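Local structure of beta-lactamase (Nostoc sp., 6NHS) at residues Y116-R121 / I148-L153; T64-F68 / F131-Y137; Y220-N224 / A255-L259. The protein probably hydrolyses the beta-lactam ring of penicillin-type antibiotics, as a serine-dependent beta-lactamase of class D. One frame throughout, in Å; residues are numbered along the deposited sequence.

Contact 1 (Y116-R121 / I148-L153)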
loop_
_atom_site.group_PDB
_atom_site.type_symbol
_atom_site.label_atom_id
_atom_site.label_comp_id
_atom_site.label_asym_id
_atom_site.label_seq_id
_atom_site.Cartn_x
_atom_site.Cartn_y
_atom_site.Cartn_z
ATOM N N TYR A 116 -5.693 -10.964 -6.081
ATOM C CA TYR A 116 -5.996 -9.618 -6.545
ATOM C C TYR A 116 -6.016 -9.516 -8.061
ATOM O O TYR A 116 -6.653 -8.604 -8.599
ATOM C CB TYR A 116 -4.995 -8.645 -5.930
ATOM C CG TYR A 116 -5.381 -8.295 -4.516
ATOM C CD1 TYR A 116 -6.157 -7.179 -4.256
ATOM C CD2 TYR A 116 -5.007 -9.104 -3.449
ATOM C CE1 TYR A 116 -6.531 -6.857 -2.974
ATOM C CE2 TYR A 116 -5.381 -8.794 -2.156
ATOM C CZ TYR A 116 -6.141 -7.665 -1.926
ATOM O OH TYR A 116 -6.516 -7.330 -0.648
ATOM N N GLN A 117 -5.354 -10.433 -8.769
ATOM C CA GLN A 117 -5.498 -10.460 -10.219
ATOM C C GLN A 117 -6.902 -10.900 -10.623
ATOM O O GLN A 117 -7.467 -10.378 -11.593
ATOM C CB GLN A 117 -4.436 -11.367 -10.834
ATOM C CG GLN A 117 -3.029 -10.772 -10.782
ATOM C CD GLN A 117 -1.985 -11.731 -11.320
ATOM O OE1 GLN A 117 -1.910 -12.883 -10.896
ATOM N NE2 GLN A 117 -1.192 -11.267 -12.274
ATOM N N VAL A 118 -7.489 -11.854 -9.892
ATOM C CA VAL A 118 -8.887 -12.212 -10.138
ATOM C C VAL A 118 -9.785 -11.001 -9.905
ATOM O O VAL A 118 -10.668 -10.697 -10.717
ATOM C CB VAL A 118 -9.314 -13.397 -9.251
ATOM C CG1 VAL A 118 -10.809 -13.682 -9.432
ATOM C CG2 VAL A 118 -8.486 -14.641 -9.561
ATOM N N LEU A 119 -9.564 -10.289 -8.794
ATOM C CA LEU A 119 -10.396 -9.125 -8.489
ATOM C C LEU A 119 -10.332 -8.099 -9.612
ATOM O O LEU A 119 -11.364 -7.573 -10.040
ATOM C CB LEU A 119 -9.960 -8.491 -7.170
ATOM C CG LEU A 119 -10.100 -9.330 -5.891
ATOM C CD1 LEU A 119 -9.703 -8.492 -4.684
ATOM C CD2 LEU A 119 -11.529 -9.854 -5.722
ATOM N N ALA A 120 -9.126 -7.829 -10.121
ATOM C CA ALA A 120 -8.965 -6.826 -11.170
ATOM C C ALA A 120 -9.666 -7.245 -12.455
ATOM O O ALA A 120 -10.295 -6.414 -13.120
ATOM C CB ALA A 120 -7.479 -6.573 -11.425
ATOM N N ARG A 121 -9.555 -8.526 -12.829
ATOM C CA ARG A 121 -10.238 -9.005 -14.027
ATOM C C ARG A 121 -11.745 -8.856 -13.894
ATOM O O ARG A 121 -12.423 -8.455 -14.848
ATOM C CB ARG A 121 -9.878 -10.468 -14.307
ATOM C CG ARG A 121 -8.429 -10.716 -14.686
ATOM C CD ARG A 121 -8.166 -12.218 -14.967
ATOM N NE ARG A 121 -6.737 -12.487 -14.884
ATOM C CZ ARG A 121 -6.155 -13.244 -13.962
ATOM N NH1 ARG A 121 -6.880 -13.880 -13.048
ATOM N NH2 ARG A 121 -4.833 -13.382 -13.976
ATOM N N ILE A 148 -4.992 -5.781 -17.663
ATOM C CA ILE A 148 -5.891 -5.563 -16.530
ATOM C C ILE A 148 -5.407 -6.283 -15.272
ATOM O O ILE A 148 -5.710 -5.855 -14.150
ATOM C CB ILE A 148 -7.334 -5.979 -16.906
ATOM C CG1 ILE A 148 -8.325 -5.606 -15.794
ATOM C CG2 ILE A 148 -7.421 -7.481 -17.222
ATOM C CD1 ILE A 148 -8.377 -4.103 -15.489
ATOM N N ASP A 149 -4.641 -7.366 -15.418
ATOM C CA ASP A 149 -4.180 -8.121 -14.257
ATOM C C ASP A 149 -2.704 -7.898 -13.946
ATOM O O ASP A 149 -2.120 -8.673 -13.180
ATOM C CB ASP A 149 -4.460 -9.616 -14.440
ATOM C CG ASP A 149 -3.730 -10.206 -15.626
ATOM O OD1 ASP A 149 -3.171 -9.430 -16.424
ATOM O OD2 ASP A 149 -3.717 -11.449 -15.760
ATOM N N ARG A 150 -2.084 -6.857 -14.509
ATOM C CA ARG A 150 -0.677 -6.616 -14.208
ATOM C C ARG A 150 -0.258 -5.152 -14.252
ATOM O O ARG A 150 0.928 -4.879 -14.039
ATOM C CB ARG A 150 0.204 -7.430 -15.170
ATOM C CG ARG A 150 0.027 -7.089 -16.643
ATOM C CD ARG A 150 0.967 -7.929 -17.497
ATOM N NE ARG A 150 0.282 -8.606 -18.595
ATOM C CZ ARG A 150 0.450 -8.308 -19.880
ATOM N NH1 ARG A 150 1.290 -7.346 -20.239
ATOM N NH2 ARG A 150 -0.216 -8.979 -20.810
ATOM N N PHE A 151 -1.168 -4.203 -14.489
ATOM C CA PHE A 151 -0.743 -2.819 -14.699
ATOM C C PHE A 151 -0.059 -2.231 -13.467
ATOM O O PHE A 151 0.757 -1.313 -13.599
ATOM C CB PHE A 151 -1.930 -1.948 -15.116
ATOM C CG PHE A 151 -3.057 -1.917 -14.112
ATOM C CD1 PHE A 151 -3.052 -1.002 -13.069
ATOM C CD2 PHE A 151 -4.129 -2.799 -14.222
ATOM C CE1 PHE A 151 -4.092 -0.969 -12.145
ATOM C CE2 PHE A 151 -5.176 -2.766 -13.307
ATOM C CZ PHE A 151 -5.155 -1.855 -12.265
ATOM N N TRP A 152 -0.366 -2.735 -12.272
ATOM C CA TRP A 152 0.259 -2.221 -11.058
ATOM C C TRP A 152 1.547 -2.954 -10.705
ATOM O O TRP A 152 2.278 -2.505 -9.814
ATOM C CB TRP A 152 -0.722 -2.297 -9.876
ATOM C CG TRP A 152 -1.039 -3.696 -9.433
ATOM C CD1 TRP A 152 -0.428 -4.387 -8.429
ATOM C CD2 TRP A 152 -2.033 -4.578 -9.982
ATOM N NE1 TRP A 152 -0.976 -5.641 -8.316
ATOM C CE2 TRP A 152 -1.964 -5.786 -9.256
ATOM C CE3 TRP A 152 -2.974 -4.462 -11.012
ATOM C CZ2 TRP A 152 -2.802 -6.871 -9.520
ATOM C CZ3 TRP A 152 -3.808 -5.543 -11.281
ATOM C CH2 TRP A 152 -3.715 -6.730 -10.538
ATOM N N LEU A 153 1.841 -4.061 -11.388
ATOM C CA LEU A 153 3.044 -4.859 -11.173
ATOM C C LEU A 153 4.132 -4.571 -12.195
ATOM O O LEU A 153 5.314 -4.527 -11.845
ATOM C CB LEU A 153 2.697 -6.350 -11.225
ATOM C CG LEU A 153 1.626 -6.822 -10.242
ATOM C CD1 LEU A 153 1.076 -8.190 -10.648
ATOM C CD2 LEU A 153 2.209 -6.870 -8.849
#
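With its CG anti to the carbonyl carbon (chi1 -72°) and the chain extended beyond, Q117 reaches off the helix toward D149, whose own CG stands between its backbone N and carbonyl carbon (chi1 62°) and swings the carboxylate toward R121. The Q117 amide binds the main chain of D149, not its acid: NE2 donates to D149 O at 2.9 Å, with the acceptor in the amide plane and the donor somewhat tilted from the plane of the D149 carbonyl. One turn on, R121 NH2 forms a salt bridge with D149 OD2 at 2.9 Å, the oxygen lying at the edge of the guanidinium and using its anti lone pair. R121 NE reaches the same oxygen only weakly, so both donors converge on OD2 while guanidinium and carboxylate planes stand 69° apart. Helix 113-123 is thereby joined to the segment leading into helix 151-154, probably part of the omega loop of the class D fold. Deeper in, the A120 methyl sits 3.8 Å from W152 CZ3 and 3.3 Å from I148 O, a buried carbonyl oxygen for which the model offers no partner. I148 CG1 lies alongside the helix backbone, 3.4 Å from A120 O. The indole meets Q117 CG and Y116 O obliquely, while L153 CG lies 3.4 Å above one of its faces, offset toward the rim. W152 CE3 is set over the centre of the F151 ring, and F65 stacks on the indole from helix 65-76.

Contact 2 (T64-F68 / F131-Y137). With FMT (formic acid), chain K.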
loop_
_atom_site.group_PDB
_atom_site.type_symbol
_atom_site.label_atom_id
_atom_site.label_comp_id
_atom_site.label_asym_id
_atom_site.label_seq_id
_atom_site.Cartn_x
_atom_site.Cartn_y
_atom_site.Cartn_z
ATOM N N THR A 64 1.316 -2.418 -2.768
ATOM C CA THR A 64 0.578 -1.334 -2.121
ATOM C C THR A 64 -0.725 -1.039 -2.845
ATOM O O THR A 64 -1.647 -0.472 -2.248
ATOM C CB THR A 64 1.410 -0.043 -2.029
ATOM O OG1 THR A 64 1.651 0.500 -3.338
ATOM C CG2 THR A 64 2.718 -0.306 -1.327
ATOM N N PHE A 65 -0.817 -1.418 -4.118
ATOM C CA PHE A 65 -2.051 -1.236 -4.869
ATOM C C PHE A 65 -3.187 -2.079 -4.312
ATOM O O PHE A 65 -4.352 -1.795 -4.607
ATOM C CB PHE A 65 -1.811 -1.570 -6.345
ATOM C CG PHE A 65 -2.981 -1.257 -7.234
ATOM C CD1 PHE A 65 -3.345 0.056 -7.480
ATOM C CD2 PHE A 65 -3.713 -2.278 -7.822
ATOM C CE1 PHE A 65 -4.425 0.354 -8.295
ATOM C CE2 PHE A 65 -4.796 -1.993 -8.640
ATOM C CZ PHE A 65 -5.153 -0.671 -8.879
ATOM N N LYS A 66 -2.878 -3.102 -3.504
ATOM C CA LYS A 66 -3.931 -3.926 -2.914
ATOM C C LYS A 66 -4.895 -3.096 -2.074
ATOM O O LYS A 66 -6.062 -3.475 -1.924
ATOM C CB LYS A 66 -3.323 -5.046 -2.062
ATOM C CG LYS A 66 -2.629 -6.146 -2.854
ATOM C CD LYS A 66 -2.211 -7.296 -1.929
ATOM C CE LYS A 66 -1.732 -8.513 -2.717
ATOM N NZ LYS A 66 -0.392 -8.328 -3.333
ATOM N N ILE A 67 -4.431 -1.973 -1.516
ATOM C CA ILE A 67 -5.330 -1.106 -0.754
ATOM C C ILE A 67 -6.418 -0.547 -1.663
ATOM O O ILE A 67 -7.614 -0.650 -1.367
ATOM C CB ILE A 67 -4.543 0.022 -0.063
ATOM C CG1 ILE A 67 -3.527 -0.550 0.936
ATOM C CG2 ILE A 67 -5.505 0.992 0.625
ATOM C CD1 ILE A 67 -2.530 0.504 1.454
ATOM N N PHE A 68 -6.012 0.043 -2.790
ATOM C CA PHE A 68 -6.972 0.562 -3.764
ATOM C C PHE A 68 -7.820 -0.560 -4.355
ATOM O O PHE A 68 -9.046 -0.443 -4.455
ATOM C CB PHE A 68 -6.223 1.312 -4.864
ATOM C CG PHE A 68 -7.114 1.875 -5.935
ATOM C CD1 PHE A 68 -7.474 1.110 -7.031
ATOM C CD2 PHE A 68 -7.583 3.176 -5.848
ATOM C CE1 PHE A 68 -8.297 1.629 -8.023
ATOM C CE2 PHE A 68 -8.400 3.703 -6.838
ATOM C CZ PHE A 68 -8.760 2.923 -7.920
ATOM N N PHE A 131 -12.714 4.242 -11.549
ATOM C CA PHE A 131 -12.352 4.435 -10.144
ATOM C C PHE A 131 -10.974 5.073 -10.004
ATOM O O PHE A 131 -10.772 5.933 -9.138
ATOM C CB PHE A 131 -12.405 3.103 -9.393
ATOM C CG PHE A 131 -13.774 2.757 -8.878
ATOM C CD1 PHE A 131 -14.217 3.258 -7.661
ATOM C CD2 PHE A 131 -14.621 1.940 -9.613
ATOM C CE1 PHE A 131 -15.485 2.944 -7.179
ATOM C CE2 PHE A 131 -15.886 1.618 -9.141
ATOM C CZ PHE A 131 -16.322 2.123 -7.924
ATOM N N ILE A 132 -10.018 4.662 -10.843
ATOM C CA ILE A 132 -8.681 5.256 -10.814
ATOM C C ILE A 132 -8.766 6.766 -11.005
ATOM O O ILE A 132 -8.138 7.544 -10.277
ATOM C CB ILE A 132 -7.786 4.604 -11.886
ATOM C CG1 ILE A 132 -7.378 3.184 -11.473
ATOM C CG2 ILE A 132 -6.557 5.455 -12.145
ATOM C CD1 ILE A 132 -6.244 3.127 -10.454
ATOM N N LYS A 133 -9.545 7.205 -11.990
ATOM C CA LYS A 133 -9.624 8.630 -12.286
ATOM C C LYS A 133 -10.486 9.373 -11.270
ATOM O O LYS A 133 -10.174 10.513 -10.909
ATOM C CB LYS A 133 -10.148 8.832 -13.707
ATOM C CG LYS A 133 -9.180 8.326 -14.770
ATOM C CD LYS A 133 -9.649 8.659 -16.175
ATOM C CE LYS A 133 -8.578 8.313 -17.199
ATOM N NZ LYS A 133 -8.977 8.665 -18.599
ATOM N N GLN A 134 -11.562 8.747 -10.787
ATOM C CA GLN A 134 -12.396 9.396 -9.777
ATOM C C GLN A 134 -11.621 9.607 -8.481
ATOM O O GLN A 134 -11.706 10.676 -7.862
ATOM C CB GLN A 134 -13.651 8.559 -9.534
ATOM C CG GLN A 134 -14.786 9.291 -8.852
ATOM C CD GLN A 134 -16.086 8.503 -8.898
ATOM O OE1 GLN A 134 -17.143 9.006 -8.513
ATOM N NE2 GLN A 134 -16.013 7.260 -9.373
ATOM N N VAL A 135 -10.849 8.601 -8.065
ATOM C CA VAL A 135 -10.020 8.710 -6.867
ATOM C C VAL A 135 -8.798 9.587 -7.122
ATOM O O VAL A 135 -8.276 10.227 -6.197
ATOM C CB VAL A 135 -9.621 7.297 -6.390
ATOM C CG1 VAL A 135 -8.557 7.351 -5.298
ATOM C CG2 VAL A 135 -10.851 6.543 -5.893
ATOM N N GLY A 136 -8.329 9.644 -8.363
ATOM C CA GLY A 136 -7.091 10.343 -8.651
ATOM C C GLY A 136 -5.860 9.572 -8.231
ATOM O O GLY A 136 -4.914 10.167 -7.705
ATOM N N TYR A 137 -5.836 8.257 -8.465
ATOM C CA TYR A 137 -4.797 7.395 -7.906
ATOM C C TYR A 137 -3.540 7.437 -8.772
ATOM O O TYR A 137 -3.574 7.026 -9.936
ATOM C CB TYR A 137 -5.308 5.958 -7.787
ATOM C CG TYR A 137 -4.324 5.030 -7.104
ATOM C CD1 TYR A 137 -3.359 4.351 -7.838
ATOM C CD2 TYR A 137 -4.349 4.851 -5.728
ATOM C CE1 TYR A 137 -2.447 3.508 -7.223
ATOM C CE2 TYR A 137 -3.437 4.003 -5.098
ATOM C CZ TYR A 137 -2.495 3.328 -5.862
ATOM O OH TYR A 137 -1.578 2.490 -5.262
HETATM C C FMT K . -0.692 -7.796 -6.280
HETATM O O1 FMT K . -1.812 -7.499 -5.948
HETATM O O2 FMT K . 0.288 -7.425 -5.632
HETATM O O HOH W 1 -1.702 2.305 -2.675
#
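F65 and F68 both approach Y137 from the same side of its ring, yet in different ways. F65 turns its edge toward the tyrosine face in an offset edge-to-face pair, planes 72° apart, with CD1 3.6 Å from Y137 CE1. F68 meets the ring obliquely, its plane tilted 46° to that of the tyrosine; the two side chains run antiparallel alongside one another, bringing F68 CD2 to 3.6 Å from Y137 CD2. With CG anti to the backbone N (chi1 179°), F68 projects straight from its helix into the end of helix 125-135. There its outer end meets the helix: I132 CD1 comes obliquely to 3.5 Å from F68 CE1, while V135 CB (3.8 Å from F68 CE2) and the carbonyl carbon of F131 lie at the edge, near the ring plane. I132 CD1 also reaches the edge of F65. A Schellman motif closes helix 125-135, with G136 at positive phi as its C-prime residue and Y137 N bonded back to I132 O; it delivers Y137, the first residue of what matches the YGN motif of class D enzymes, into this aromatic cluster. The polar end of Y137 is linked by a water: the hydroxyl donates to it at 2.6 Å from Y137 OH, and the water donates in turn to T64 O. On the far side of helix 65-76, K66 of the probable SxxK motif points away from the cluster and donates from NZ (2.6 Å) to O2 of a formic acid molecule probably left from crystallisation. S63 is hydrogen-bonded to K66 NZ and this molecule.

Contact 3 (Y220-N224 / A255-L259)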
loop_
_atom_site.group_PDB
_atom_site.type_symbol
_atom_site.label_atom_id
_atom_site.label_comp_id
_atom_site.label_asym_id
_atom_site.label_seq_id
_atom_site.Cartn_x
_atom_site.Cartn_y
_atom_site.Cartn_z
ATOM N N TYR A 220 -0.995 4.155 7.800
ATOM C CA TYR A 220 -1.157 5.221 8.775
ATOM C C TYR A 220 -1.221 4.648 10.182
ATOM O O TYR A 220 -1.640 3.507 10.400
ATOM C CB TYR A 220 -2.392 6.087 8.485
ATOM C CG TYR A 220 -3.734 5.377 8.492
ATOM C CD1 TYR A 220 -4.466 5.246 9.666
ATOM C CD2 TYR A 220 -4.285 4.874 7.317
ATOM C CE1 TYR A 220 -5.703 4.620 9.675
ATOM C CE2 TYR A 220 -5.524 4.248 7.316
ATOM C CZ TYR A 220 -6.226 4.126 8.495
ATOM O OH TYR A 220 -7.457 3.508 8.512
ATOM N N LEU A 221 -0.798 5.473 11.128
ATOM C CA LEU A 221 -0.720 5.123 12.534
ATOM C C LEU A 221 -1.736 5.953 13.299
ATOM O O LEU A 221 -1.761 7.182 13.167
ATOM C CB LEU A 221 0.691 5.380 13.065
ATOM C CG LEU A 221 0.913 5.266 14.568
ATOM C CD1 LEU A 221 0.799 3.800 15.014
ATOM C CD2 LEU A 221 2.267 5.870 14.929
ATOM N N GLU A 222 -2.575 5.286 14.086
ATOM C CA GLU A 222 -3.487 5.958 15.003
ATOM C C GLU A 222 -2.896 5.905 16.404
ATOM O O GLU A 222 -2.725 4.819 16.971
ATOM C CB GLU A 222 -4.874 5.319 14.974
ATOM C CG GLU A 222 -5.630 5.551 13.670
ATOM C CD GLU A 222 -6.901 4.723 13.589
ATOM O OE1 GLU A 222 -6.959 3.666 14.248
ATOM O OE2 GLU A 222 -7.838 5.129 12.870
ATOM N N GLN A 223 -2.585 7.077 16.956
ATOM C CA GLN A 223 -1.979 7.167 18.278
ATOM C C GLN A 223 -2.201 8.572 18.816
ATOM O O GLN A 223 -2.191 9.540 18.049
ATOM C CB GLN A 223 -0.481 6.838 18.226
ATOM C CG GLN A 223 0.192 6.731 19.591
ATOM C CD GLN A 223 1.558 6.072 19.518
ATOM O OE1 GLN A 223 2.082 5.814 18.436
ATOM N NE2 GLN A 223 2.130 5.774 20.675
ATOM N N ASN A 224 -2.422 8.668 20.131
ATOM C CA ASN A 224 -2.547 9.952 20.826
ATOM C C ASN A 224 -3.635 10.829 20.204
ATOM O O ASN A 224 -3.456 12.038 20.031
ATOM C CB ASN A 224 -1.206 10.692 20.854
ATOM C CG ASN A 224 -0.107 9.882 21.515
ATOM O OD1 ASN A 224 -0.363 9.086 22.420
ATOM N ND2 ASN A 224 1.128 10.083 21.066
ATOM N N ALA A 255 11.364 8.035 16.322
ATOM C CA ALA A 255 12.101 9.294 16.378
ATOM C C ALA A 255 11.180 10.486 16.594
ATOM O O ALA A 255 11.623 11.517 17.110
ATOM C CB ALA A 255 12.914 9.490 15.098
ATOM N N LEU A 256 9.915 10.368 16.204
ATOM C CA LEU A 256 8.911 11.388 16.451
ATOM C C LEU A 256 8.195 11.199 17.783
ATOM O O LEU A 256 7.247 11.935 18.072
ATOM C CB LEU A 256 7.893 11.401 15.308
ATOM C CG LEU A 256 8.483 11.727 13.935
ATOM C CD1 LEU A 256 7.472 11.471 12.840
ATOM C CD2 LEU A 256 8.966 13.165 13.892
ATOM N N GLY A 257 8.619 10.232 18.593
ATOM C CA GLY A 257 7.979 9.973 19.868
ATOM C C GLY A 257 6.780 9.056 19.814
ATOM O O GLY A 257 6.023 8.992 20.790
ATOM N N LEU A 258 6.593 8.327 18.723
ATOM C CA LEU A 258 5.402 7.517 18.517
ATOM C C LEU A 258 5.726 6.040 18.723
ATOM O O LEU A 258 6.849 5.668 19.077
ATOM C CB LEU A 258 4.821 7.782 17.125
ATOM C CG LEU A 258 4.433 9.245 16.885
ATOM C CD1 LEU A 258 4.127 9.495 15.413
ATOM C CD2 LEU A 258 3.235 9.608 17.759
ATOM N N LEU A 259 4.718 5.198 18.489
ATOM C CA LEU A 259 4.794 3.757 18.741
ATOM C C LEU A 259 5.142 3.491 20.199
ATOM O O LEU A 259 5.974 2.639 20.511
ATOM C CB LEU A 259 5.812 3.084 17.818
ATOM C CG LEU A 259 5.486 3.130 16.322
ATOM C CD1 LEU A 259 6.536 2.377 15.524
ATOM C CD2 LEU A 259 4.103 2.551 16.073
ATOM O OXT LEU A 259 4.597 4.139 21.092
#
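Polar bonding centres on the side-chain amide of Q223, which grips the last residue of the chain with both of its ends. Q223 OE1 accepts the backbone N-H of L259, 2.7 Å to L259 N, on a lone pair in the carbonyl plane, the donor standing well to one side at a C=O...N angle of 116°. Q223 NE2 donates to the C-terminal carboxylate, 3.0 Å to L259 OXT, in a straight bond (165° at the hydrogen) that keeps close to the amide plane. Two bonds from one flat group fix the rotation of the amide, and the probable negative charge of the terminus would favour the N-H end facing OXT. The side chain gets there by leaving the strand with CG anti to the backbone N (chi1 -172°) and running on extended. In the fold, this ties the end of strand 213-223, within the central antiparallel sheet, to the tail that follows the C-terminal helix 239-255. A Schellman motif with G257 at positive phi ends that helix and turns the chain back toward the sheet.

Apolar packing lies next to the amide. L221, two residues earlier on the same strand, spreads its methyls over the tail: CD1 touches L259 CD2 at 3.7 Å, and CD2 approaches L258 CB at 3.9 Å. L259 leaves its backbone facing away from the strand, but the end of its side chain returns to meet L221. L253 of helix 239-255 touches L221 and L259, and Y198 of the adjoining strand packs on L221, Q223 and L259. Mixed carbon-to-polar contacts complete the patch: L258 CB lies 3.6 Å from Q223 OE1, and L258 CD2 is 3.9 Å from N224 ND2.

In the fold
Contacts 1 and 2 adjoin, with centres about 13 Å apart; F65 and K66 of contact 2 touch side chains of contact 1. Their segments alternate along the chain, and between them they hold helices 65-76, 113-123 and 125-135 and the start of 151-154. Contact 2 is buried and almost wholly aromatic and aliphatic, whereas contact 1 is only partly buried, its indole facing inward and its salt bridge lying near the surface. Contact 3, its centre about 33 Å from that of contact 1 and across the chain's centre, is largely buried though peripheral, with N224 and L259 toward the outside. It joins sheet to C-terminal tail and combines leucine packing with an amide bound to the chain terminus.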